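Local coordinates for protein 5-carboxyvanillate decarboxylase (Sphingomonas paucimobilis, PDB 4L6D) that probably removes a carboxyl group from 5-carboxyvanillate as a carboxy-lyase of the amidohydrolase fold, with a manganese ion in its active site, at residues A[76-81]-A[172-177]. Sequence-based numbering, arbitrary orientation.
With MN (manganese (II) ion), chain I; VNL (4-hydroxy-3-methoxybenzoate), chain J.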
# COMPACT_ATOMS: atom_id res chain seq x y z
N LEU A 76 4.43 -24.45 0.23
CA LEU A 76 3.16 -24.80 -0.40
C LEU A 76 2.47 -23.52 -0.88
O LEU A 76 2.28 -22.57 -0.12
CB LEU A 76 2.27 -25.56 0.58
CG LEU A 76 0.86 -25.84 0.03
CD1 LEU A 76 0.92 -26.81 -1.13
CD2 LEU A 76 -0.06 -26.38 1.14
N THR A 77 2.10 -23.52 -2.15
CA THR A 77 1.62 -22.32 -2.83
C THR A 77 0.31 -21.82 -2.22
O THR A 77 -0.49 -22.62 -1.72
CB THR A 77 1.45 -22.61 -4.34
OG1 THR A 77 1.18 -21.39 -5.03
CG2 THR A 77 0.32 -23.62 -4.59
N ALA A 78 0.12 -20.51 -2.24
CA ALA A 78 -1.15 -19.94 -1.80
C ALA A 78 -2.28 -20.54 -2.64
O ALA A 78 -2.10 -20.82 -3.83
CB ALA A 78 -1.12 -18.42 -1.97
N PRO A 79 -3.46 -20.76 -2.04
CA PRO A 79 -3.87 -20.39 -0.68
C PRO A 79 -3.57 -21.45 0.39
O PRO A 79 -4.21 -21.45 1.44
CB PRO A 79 -5.39 -20.24 -0.83
CG PRO A 79 -5.73 -21.31 -1.83
CD PRO A 79 -4.57 -21.33 -2.81
N GLY A 80 -2.59 -22.30 0.14
CA GLY A 80 -2.22 -23.33 1.11
C GLY A 80 -3.39 -24.23 1.42
O GLY A 80 -4.09 -24.68 0.51
N VAL A 81 -3.61 -24.48 2.71
CA VAL A 81 -4.73 -25.30 3.17
C VAL A 81 -5.80 -24.47 3.84
O VAL A 81 -6.72 -25.00 4.47
CB VAL A 81 -4.27 -26.41 4.16
CG1 VAL A 81 -3.24 -27.33 3.51
CG2 VAL A 81 -3.72 -25.80 5.46
N TYR A 172 6.92 -16.96 7.13
CA TYR A 172 6.74 -16.20 5.91
C TYR A 172 5.24 -15.98 5.74
O TYR A 172 4.50 -16.95 5.59
CB TYR A 172 7.30 -16.99 4.73
CG TYR A 172 7.72 -16.18 3.52
CD1 TYR A 172 6.83 -15.31 2.89
CD2 TYR A 172 9.01 -16.30 3.00
CE1 TYR A 172 7.22 -14.58 1.77
CE2 TYR A 172 9.41 -15.58 1.89
CZ TYR A 172 8.51 -14.71 1.29
OH TYR A 172 8.92 -14.00 0.19
N ILE A 173 4.80 -14.73 5.81
CA ILE A 173 3.39 -14.44 5.52
C ILE A 173 3.29 -14.05 4.06
O ILE A 173 3.51 -12.89 3.68
CB ILE A 173 2.78 -13.37 6.44
CG1 ILE A 173 2.88 -13.81 7.91
CG2 ILE A 173 1.31 -13.16 6.08
CD1 ILE A 173 2.34 -12.78 8.91
N HIS A 174 2.98 -15.06 3.24
CA HIS A 174 2.83 -14.93 1.80
C HIS A 174 1.45 -14.32 1.52
O HIS A 174 0.56 -14.42 2.35
CB HIS A 174 2.93 -16.33 1.21
CG HIS A 174 2.96 -16.37 -0.29
ND1 HIS A 174 1.81 -16.34 -1.06
CD2 HIS A 174 3.99 -16.44 -1.16
CE1 HIS A 174 2.14 -16.38 -2.33
NE2 HIS A 174 3.46 -16.44 -2.42
N PRO A 175 1.27 -13.68 0.36
CA PRO A 175 -0.09 -13.19 0.07
C PRO A 175 -1.14 -14.28 -0.22
O PRO A 175 -0.84 -15.44 -0.48
CB PRO A 175 0.10 -12.33 -1.19
CG PRO A 175 1.57 -11.98 -1.19
CD PRO A 175 2.26 -13.15 -0.59
N ARG A 176 -2.39 -13.85 -0.14
CA ARG A 176 -3.48 -14.49 -0.87
C ARG A 176 -4.36 -13.32 -1.30
O ARG A 176 -4.04 -12.17 -1.05
CB ARG A 176 -4.23 -15.53 -0.02
CG ARG A 176 -4.85 -14.96 1.24
CD ARG A 176 -5.58 -16.01 2.05
NE ARG A 176 -6.79 -16.49 1.40
CZ ARG A 176 -7.70 -17.25 1.99
NH1 ARG A 176 -7.51 -17.63 3.25
NH2 ARG A 176 -8.78 -17.63 1.33
N ALA A 177 -5.47 -13.61 -1.97
CA ALA A 177 -6.34 -12.54 -2.42
C ALA A 177 -6.96 -11.80 -1.23
O ALA A 177 -7.18 -12.39 -0.16
CB ALA A 177 -7.44 -13.09 -3.33
MN MN I . 4.65 -16.19 -4.25
C1 VNL J . 0.70 -15.61 -8.58
CO1 VNL J . 1.95 -15.00 -8.38
CO2 VNL J . 0.18 -16.52 -7.64
CM1 VNL J . 2.70 -15.29 -7.23
CM2 VNL J . 0.90 -16.81 -6.49
OM VNL J . 0.47 -17.68 -5.52
CZ VNL J . 2.21 -16.18 -6.28
CC VNL J . -0.07 -15.31 -9.84
CV VNL J . -0.80 -18.33 -5.64
O1 VNL J . 0.49 -14.75 -10.82
O2 VNL J . -1.27 -15.70 -9.91
O3 VNL J . 3.00 -16.76 -5.33
O HOH W 1 5.59 -18.15 -3.99
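Ala78 meets His174 and Pro175 through its methyl group, which points at the 172-177 segment. Its CB lies 3.3 Å from the backbone O of Pro175 and 3.7 Å from ND1 of the His174 ring, which it approaches obliquely. These are van der Waals contacts. No hydrogen bond joins the two segments.

The polar link here lies within 172-177. His174 ND1 donates to Pro175 O at 2.9 Å, with an N-H...O angle of 154°. The N-H uses a carbonyl lone pair, although the oxygen sits somewhat out of the ring plane. The Pro175 ring adds a nonpolar contact, with CD over one face of the imidazole near its rim.

Metal bonds use the other ring nitrogen. CG of His174 is anti to the backbone N (chi1 -173°), which sends the ring toward the metal. His174 NE2 binds manganese at 2.2 Å. Glu8 and Asp297 also bind the ion, as do a water and O3 of the vanillate, 2.0 Å from manganese. O3 lies at the imidazole edge, near the ring plane.

The 76-81 side meets the vanillate at its methoxy end. The methyl CV is 3.3 Å from Ala78 O, and Thr77 OG1 is 3.7 Å from CV. Thr77 OG1 is also hydrogen-bonded to Tyr300. The cis peptide bond before Pro79 and the Gly80 N to Thr77 O bond shape this turn after strand 71-76.

The contact lies at the C-terminal mouth of the parallel beta barrel of the amidohydrolase fold, where strand 171-174 supplies a metal ligand from its end. With the ND1 N-H bonded to Pro175 O, NE2 presents its lone pair to manganese. The second-shell carbonyl and the metal together hold the ring's rotation; the carbonyl probably also makes NE2 a stronger donor.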